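Local coordinates for protein activating signal cointegrator 1 complex subunit 3 (Homo sapiens, PDB 6YXQ) that unwinds duplex DNA in the 3'-5' direction at the cost of ATP, opening alkylated DNA for repair, and takes part in rescuing stalled ribosomes, at residues 89-92 / 93-97; 145-148 / 149-153; 158-161 / 162-166. One frame throughout, in Å; residues are numbered along the deposited sequence.

Contact 1 of 3, residues 89-92 / 93-97; sequences NGRE and AIESG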
loop_
_atom_site.group_PDB
_atom_site.type_symbol
_atom_site.label_atom_id
_atom_site.label_comp_id
_atom_site.label_asym_id
_atom_site.label_seq_id
_atom_site.Cartn_x
_atom_site.Cartn_y
_atom_site.Cartn_z
ATOM N N ASN A 89 9.733 -35.278 -10.136
ATOM C CA ASN A 89 8.518 -34.772 -9.502
ATOM C C ASN A 89 7.294 -35.615 -9.849
ATOM O O ASN A 89 6.322 -35.626 -9.085
ATOM C CB ASN A 89 8.276 -33.309 -9.881
ATOM C CG ASN A 89 9.511 -32.449 -9.712
ATOM O OD1 ASN A 89 10.113 -32.006 -10.689
ATOM N ND2 ASN A 89 9.898 -32.206 -8.460
ATOM N N GLY A 90 7.308 -36.309 -10.979
ATOM C CA GLY A 90 6.341 -37.351 -11.253
ATOM C C GLY A 90 5.515 -37.079 -12.496
ATOM O O GLY A 90 5.670 -36.069 -13.181
ATOM N N ARG A 91 4.599 -38.018 -12.758
ATOM C CA ARG A 91 3.801 -37.994 -13.982
ATOM C C ARG A 91 2.860 -36.796 -14.016
ATOM O O ARG A 91 2.776 -36.086 -15.026
ATOM C CB ARG A 91 3.012 -39.298 -14.108
ATOM C CG ARG A 91 2.401 -39.552 -15.480
ATOM C CD ARG A 91 1.010 -38.935 -15.625
ATOM N NE ARG A 91 -0.004 -39.569 -14.781
ATOM C CZ ARG A 91 -0.735 -40.622 -15.142
ATOM N NH1 ARG A 91 -0.569 -41.176 -16.337
ATOM N NH2 ARG A 91 -1.637 -41.124 -14.305
ATOM N N GLU A 92 2.112 -36.575 -12.933
ATOM C CA GLU A 92 1.134 -35.494 -12.917
ATOM C C GLU A 92 1.808 -34.138 -13.033
ATOM O O GLU A 92 1.244 -33.209 -13.628
ATOM C CB GLU A 92 0.285 -35.566 -11.643
ATOM C CG GLU A 92 -0.333 -36.940 -11.357
ATOM C CD GLU A 92 0.652 -37.934 -10.754
ATOM O OE1 GLU A 92 0.762 -37.986 -9.512
ATOM O OE2 GLU A 92 1.312 -38.665 -11.525
ATOM N N ALA A 93 3.021 -34.014 -12.494
ATOM C CA ALA A 93 3.763 -32.766 -12.606
ATOM C C ALA A 93 4.143 -32.473 -14.052
ATOM O O ALA A 93 4.000 -31.334 -14.518
ATOM C CB ALA A 93 5.005 -32.819 -11.721
ATOM N N ILE A 94 4.609 -33.483 -14.792
ATOM C CA ILE A 94 4.962 -33.222 -16.184
ATOM C C ILE A 94 3.709 -33.052 -17.035
ATOM O O ILE A 94 3.733 -32.333 -18.037
ATOM C CB ILE A 94 5.897 -34.309 -16.748
ATOM C CG1 ILE A 94 5.121 -35.546 -17.186
ATOM C CG2 ILE A 94 6.981 -34.673 -15.744
ATOM C CD1 ILE A 94 5.997 -36.588 -17.853
ATOM N N GLU A 95 2.583 -33.652 -16.641
ATOM C CA GLU A 95 1.346 -33.398 -17.376
ATOM C C GLU A 95 0.860 -31.965 -17.172
ATOM O O GLU A 95 0.407 -31.319 -18.126
ATOM C CB GLU A 95 0.271 -34.399 -16.966
ATOM C CG GLU A 95 0.476 -35.770 -17.575
ATOM C CD GLU A 95 -0.735 -36.661 -17.423
ATOM O OE1 GLU A 95 -1.535 -36.429 -16.488
ATOM O OE2 GLU A 95 -0.878 -37.597 -18.238
ATOM N N SER A 96 0.944 -31.440 -15.940
ATOM C CA SER A 96 0.586 -30.036 -15.732
ATOM C C SER A 96 1.582 -29.101 -16.402
ATOM O O SER A 96 1.202 -28.015 -16.858
ATOM C CB SER A 96 0.470 -29.706 -14.238
ATOM O OG SER A 96 1.433 -30.397 -13.468
ATOM N N GLY A 97 2.849 -29.513 -16.497
ATOM C CA GLY A 97 3.801 -28.750 -17.285
ATOM C C GLY A 97 3.463 -28.751 -18.764
ATOM O O GLY A 97 3.628 -27.741 -19.448
#
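Charged pairing ties Arg91 to Glu95, one turn further along the helix. Arg91 CG is anti to the backbone N (chi1 -166°), and bends at chi2 and chi3 bring CD to the glutamate. The carboxylate is laid against this bend: Glu95 CD is 3.4 Å from Arg91 CD, and the two flat groups are only 16° from parallel. The ion pair is long, Arg91 NE to Glu95 OE1 measuring 3.9 Å, with the oxygen well out of the guanidinium plane, so that charge attracts without an N-H aimed at it. Arg91 NE also has a long ion pair with Glu92 OE2, 3.6 Å. A glutamine at the place of Glu95 would probably lose the charge attraction and leave Arg91 to Glu92 alone.

Backbone bonds run from Ile94 N to Gly90 O, Glu95 N to Arg91 O and Ser96 N to Glu92 O, while Ser96 OG lies 2.8 Å from Glu92 O.

In the packing, Ala93 CB meets Asn89 CB, and branched Ile94 reaches Lys82 and Val85 of helix 64-85.

Gly90, whose backbone angles (phi 120°) suit a residue without CB, is the N-cap that opens helix 91-105; Arg91, Glu92 and Glu95 form a salt-bridge network, i to i+1 and i to i+4, on its first turn.

Contact 2 of 3, residues 145-148 / 149-153; sequences FSQD and DLTAL
Ser146 caps the start of helix 147-163, and Phe145 just before it reaches forward to Leu150: the pairing of the residue before the N-cap with the fourth helical residue is a hydrophobic staple. The serine suits its place because its short hydroxyl can reach forward to an amide of the first turn that has no carbonyl of an earlier turn to bind.

That amide belongs to Asp149, whose N donates to Ser146 OG over 3.3 Å with a fairly straight bond (161°). The aspartate folds back toward the cap, CG lying anti to its own carbonyl carbon (chi1 -76°), and OD2 receives a weak bond from Ser146 OG at 3.1 Å. A carboxylate here is probably favoured by the positive end of the helix dipole, and OD1 has a weak, long ion pair with Lys61.

Leu150 N makes the first backbone bond, to Ser146 O. Its CA sits at the edge of the Phe145 ring, near the ring plane, 4.0 Å from CD2, and its CB completes the apolar contact; further out, Leu150 packs on Leu107.

Thr151 N binds Gln147 O. Its hydroxyl OG1 turns back to the carbonyl O of Asp148, three residues earlier, a common habit of threonine within a helix.

Ala152 N takes the same Asp148 O, which accepts two bonds from the same face of its carbonyl plane, Thr151 OG1 at 2.8 Å and Ala152 N at 2.9 Å. The small methyl of Ala152 suits a side that packs against Phe57 and Lys61 of helix 51-61.

Leu58 and Leu62 also touch the Phe145 ring. Leu153, buried, crosses the phenylalanine at about a right angle and brings CD2 to 3.8 Å from Phe145 CE2.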
loop_
_atom_site.group_PDB
_atom_site.type_symbol
_atom_site.label_atom_id
_atom_site.label_comp_id
_atom_site.label_asym_id
_atom_site.label_seq_id
_atom_site.Cartn_x
_atom_site.Cartn_y
_atom_site.Cartn_z
ATOM N N PHE A 145 -7.959 -26.204 -35.582
ATOM C CA PHE A 145 -9.110 -25.519 -35.013
ATOM C C PHE A 145 -9.786 -24.697 -36.094
ATOM O O PHE A 145 -9.125 -24.080 -36.935
ATOM C CB PHE A 145 -8.701 -24.597 -33.851
ATOM C CG PHE A 145 -8.415 -25.312 -32.548
ATOM C CD1 PHE A 145 -7.886 -26.595 -32.529
ATOM C CD2 PHE A 145 -8.629 -24.672 -31.339
ATOM C CE1 PHE A 145 -7.606 -27.229 -31.333
ATOM C CE2 PHE A 145 -8.350 -25.303 -30.140
ATOM C CZ PHE A 145 -7.838 -26.581 -30.138
ATOM N N SER A 146 -11.110 -24.720 -36.091
ATOM C CA SER A 146 -11.831 -23.624 -36.702
ATOM C C SER A 146 -11.835 -22.445 -35.745
ATOM O O SER A 146 -11.541 -22.576 -34.550
ATOM C CB SER A 146 -13.258 -24.030 -37.044
ATOM O OG SER A 146 -14.029 -24.168 -35.868
ATOM N N GLN A 147 -12.173 -21.277 -36.288
ATOM C CA GLN A 147 -12.052 -20.062 -35.498
ATOM C C GLN A 147 -13.152 -19.962 -34.441
ATOM O O GLN A 147 -12.926 -19.403 -33.355
ATOM C CB GLN A 147 -12.018 -18.834 -36.421
ATOM C CG GLN A 147 -11.370 -17.742 -35.648
ATOM C CD GLN A 147 -12.223 -17.342 -34.507
ATOM O OE1 GLN A 147 -13.393 -17.011 -34.640
ATOM N NE2 GLN A 147 -11.681 -17.539 -33.345
ATOM N N ASP A 148 -14.317 -20.553 -34.714
ATOM C CA ASP A 148 -15.311 -20.763 -33.669
ATOM C C ASP A 148 -14.754 -21.642 -32.551
ATOM O O ASP A 148 -14.943 -21.351 -31.360
ATOM C CB ASP A 148 -16.577 -21.383 -34.271
ATOM C CG ASP A 148 -17.525 -20.340 -34.877
ATOM O OD1 ASP A 148 -17.270 -19.123 -34.721
ATOM O OD2 ASP A 148 -18.544 -20.741 -35.484
ATOM N N ASP A 149 -14.054 -22.718 -32.917
ATOM C CA ASP A 149 -13.399 -23.566 -31.922
ATOM C C ASP A 149 -12.385 -22.776 -31.100
ATOM O O ASP A 149 -12.305 -22.930 -29.874
ATOM C CB ASP A 149 -12.714 -24.746 -32.612
ATOM C CG ASP A 149 -13.689 -25.806 -33.046
ATOM O OD1 ASP A 149 -14.776 -25.890 -32.434
ATOM O OD2 ASP A 149 -13.371 -26.551 -33.997
ATOM N N LEU A 150 -11.591 -21.936 -31.763
ATOM C CA LEU A 150 -10.576 -21.170 -31.052
ATOM C C LEU A 150 -11.217 -20.216 -30.054
ATOM O O LEU A 150 -10.743 -20.089 -28.921
ATOM C CB LEU A 150 -9.700 -20.408 -32.047
ATOM C CG LEU A 150 -8.221 -20.178 -31.719
ATOM C CD1 LEU A 150 -7.564 -19.456 -32.881
ATOM C CD2 LEU A 150 -8.024 -19.393 -30.438
ATOM N N THR A 151 -12.299 -19.535 -30.452
ATOM C CA THR A 151 -12.976 -18.652 -29.502
ATOM C C THR A 151 -13.601 -19.447 -28.369
ATOM O O THR A 151 -13.680 -18.961 -27.237
ATOM C CB THR A 151 -14.051 -17.802 -30.181
ATOM O OG1 THR A 151 -14.989 -18.650 -30.836
ATOM C CG2 THR A 151 -13.441 -16.854 -31.179
ATOM N N ALA A 152 -14.069 -20.663 -28.656
ATOM C CA ALA A 152 -14.554 -21.517 -27.580
ATOM C C ALA A 152 -13.448 -21.806 -26.571
ATOM O O ALA A 152 -13.669 -21.757 -25.354
ATOM C CB ALA A 152 -15.109 -22.815 -28.155
ATOM N N LEU A 153 -12.246 -22.102 -27.062
ATOM C CA LEU A 153 -11.126 -22.334 -26.155
ATOM C C LEU A 153 -10.803 -21.078 -25.357
ATOM O O LEU A 153 -10.583 -21.142 -24.141
ATOM C CB LEU A 153 -9.896 -22.806 -26.934
ATOM C CG LEU A 153 -8.611 -23.015 -26.123
ATOM C CD1 LEU A 153 -8.795 -24.109 -25.098
ATOM C CD2 LEU A 153 -7.454 -23.362 -27.028
#

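Contact 3 of 3, residues 158-161 / 162-166; sequences EKEH and GDRVF
Glu158 and Lys159 pass their carbonyls to Gly162 and Asp163 in the regular i to i+4 pattern, Gly162 N binding Glu158 O at 2.8 Å and Asp163 N donating to Lys159 O. The following bond, from Arg164 N to Glu160 O, is weak: it is 3.2 Å long and bent to 128°. At Arg164 the backbone turns extended (psi 139°), and the chain runs on as a loop through Val165 and Phe166. Gly162 O, in this last turn, is taken by Lys169 NZ from that loop.

Two i to i+4 salt bridges of opposite order span the end of the helix, the second reaching Arg164 in the loop. Lys159 NZ donates to Asp163 OD2 at 3.0 Å, meeting the syn lone pair on the side of the other oxygen. The lysine chain crosses the aspartate at a slant, its CG 3.5 Å from Asp163 OD2, and bends only at its far end to bring the amine round. Such i to i+4 ion pairs are a familiar feature of exposed helix surfaces, and the lysine probably offsets a negative charge that the C-terminal end of a helix would otherwise disfavour.

In the second pair, Glu160 OE2 lies 2.9 Å from Arg164 NH1. Glu160 CG stands anti to the backbone N (chi1 -174°), then the chain bends toward the arginine. The carboxylate stands almost upright on the guanidinium, with OE1 over one face and 3.0 Å above its plane. His161 approaches the same group otherwise: CD2 lies in plane at the guanidinium edge, 3.8 Å from Arg164 NE, with the ring nearly perpendicular. Beyond the helix, Phe166 packs on Arg125 of the ASCC2 chain.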
loop_
_atom_site.group_PDB
_atom_site.type_symbol
_atom_site.label_atom_id
_atom_site.label_comp_id
_atom_site.label_asym_id
_atom_site.label_seq_id
_atom_site.Cartn_x
_atom_site.Cartn_y
_atom_site.Cartn_z
ATOM N N GLU A 158 -10.999 -18.058 -20.240
ATOM C CA GLU A 158 -11.435 -16.843 -19.561
ATOM C C GLU A 158 -12.425 -17.163 -18.454
ATOM O O GLU A 158 -12.359 -16.590 -17.360
ATOM C CB GLU A 158 -12.049 -15.879 -20.575
ATOM C CG GLU A 158 -12.022 -14.435 -20.127
ATOM C CD GLU A 158 -10.624 -13.967 -19.803
ATOM O OE1 GLU A 158 -9.710 -14.237 -20.615
ATOM O OE2 GLU A 158 -10.440 -13.345 -18.733
ATOM N N LYS A 159 -13.336 -18.097 -18.719
ATOM C CA LYS A 159 -14.365 -18.451 -17.755
ATOM C C LYS A 159 -13.753 -19.050 -16.497
ATOM O O LYS A 159 -14.086 -18.644 -15.376
ATOM C CB LYS A 159 -15.354 -19.426 -18.393
ATOM C CG LYS A 159 -16.247 -20.111 -17.374
ATOM C CD LYS A 159 -17.333 -20.969 -18.008
ATOM C CE LYS A 159 -18.708 -20.577 -17.512
ATOM N NZ LYS A 159 -18.889 -20.786 -16.046
ATOM N N GLU A 160 -12.850 -20.019 -16.655
ATOM C CA GLU A 160 -12.305 -20.664 -15.470
ATOM C C GLU A 160 -11.461 -19.690 -14.662
ATOM O O GLU A 160 -11.482 -19.722 -13.425
ATOM C CB GLU A 160 -11.499 -21.908 -15.852
ATOM C CG GLU A 160 -11.023 -22.708 -14.641
ATOM C CD GLU A 160 -9.628 -22.310 -14.212
ATOM O OE1 GLU A 160 -9.031 -21.461 -14.907
ATOM O OE2 GLU A 160 -9.134 -22.833 -13.190
ATOM N N HIS A 161 -10.720 -18.807 -15.337
ATOM C CA HIS A 161 -10.040 -17.746 -14.604
ATOM C C HIS A 161 -11.049 -16.857 -13.891
ATOM O O HIS A 161 -10.799 -16.391 -12.772
ATOM C CB HIS A 161 -9.162 -16.916 -15.536
ATOM C CG HIS A 161 -8.408 -15.832 -14.830
ATOM N ND1 HIS A 161 -8.983 -14.624 -14.493
ATOM C CD2 HIS A 161 -7.134 -15.781 -14.375
ATOM C CE1 HIS A 161 -8.092 -13.871 -13.871
ATOM N NE2 HIS A 161 -6.962 -14.550 -13.787
ATOM N N GLY A 162 -12.204 -16.628 -14.517
ATOM C CA GLY A 162 -13.233 -15.829 -13.875
ATOM C C GLY A 162 -13.944 -16.571 -12.759
ATOM O O GLY A 162 -14.332 -15.972 -11.752
ATOM N N ASP A 163 -14.125 -17.881 -12.916
ATOM C CA ASP A 163 -14.798 -18.665 -11.889
ATOM C C ASP A 163 -13.968 -18.821 -10.621
ATOM O O ASP A 163 -14.520 -19.237 -9.599
ATOM C CB ASP A 163 -15.171 -20.044 -12.442
ATOM C CG ASP A 163 -16.280 -19.977 -13.487
ATOM O OD1 ASP A 163 -16.802 -18.868 -13.738
ATOM O OD2 ASP A 163 -16.627 -21.033 -14.063
ATOM N N ARG A 164 -12.670 -18.510 -10.657
ATOM C CA ARG A 164 -11.850 -18.562 -9.452
ATOM C C ARG A 164 -12.440 -17.660 -8.378
ATOM O O ARG A 164 -12.899 -16.552 -8.661
ATOM C CB ARG A 164 -10.411 -18.125 -9.755
ATOM C CG ARG A 164 -9.696 -18.930 -10.834
ATOM C CD ARG A 164 -8.181 -18.765 -10.723
ATOM N NE ARG A 164 -7.506 -18.766 -12.022
ATOM C CZ ARG A 164 -7.026 -19.854 -12.620
ATOM N NH1 ARG A 164 -7.143 -21.045 -12.044
ATOM N NH2 ARG A 164 -6.426 -19.749 -13.799
ATOM N N VAL A 165 -12.432 -18.134 -7.137
ATOM C CA VAL A 165 -12.960 -17.371 -6.012
ATOM C C VAL A 165 -11.831 -17.087 -5.031
ATOM O O VAL A 165 -11.038 -17.979 -4.703
ATOM C CB VAL A 165 -14.125 -18.101 -5.319
ATOM C CG1 VAL A 165 -15.359 -18.068 -6.207
ATOM C CG2 VAL A 165 -13.738 -19.529 -4.981
ATOM N N PHE A 166 -11.753 -15.834 -4.583
ATOM C CA PHE A 166 -10.796 -15.393 -3.581
ATOM C C PHE A 166 -11.481 -14.345 -2.718
ATOM O O PHE A 166 -12.510 -13.783 -3.105
ATOM C CB PHE A 166 -9.522 -14.825 -4.220
ATOM C CG PHE A 166 -9.772 -13.663 -5.138
ATOM C CD1 PHE A 166 -10.169 -13.873 -6.444
ATOM C CD2 PHE A 166 -9.604 -12.360 -4.692
ATOM C CE1 PHE A 166 -10.399 -12.809 -7.288
ATOM C CE2 PHE A 166 -9.830 -11.287 -5.529
ATOM C CZ PHE A 166 -10.227 -11.511 -6.829
#

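Along the chain from the N terminus the three contacts come in series, none enclosing or crossing another, and each closes a single local turn. Contact 1 begins helix 91-105, which leans on helix 64-85. After helices 113-123 and 128-142, contact 2 starts helix 147-163 and seats it against helix 51-61. Contact 3 lies at the other end of that same helix, about 20 Å from contact 2, centre to centre, where the chain leaves the helical bundle for an extended tail. Contact 1 touches neither. All belong to the N-terminal part of the protein required for binding ASCC2, and contact 3 borders that partner directly.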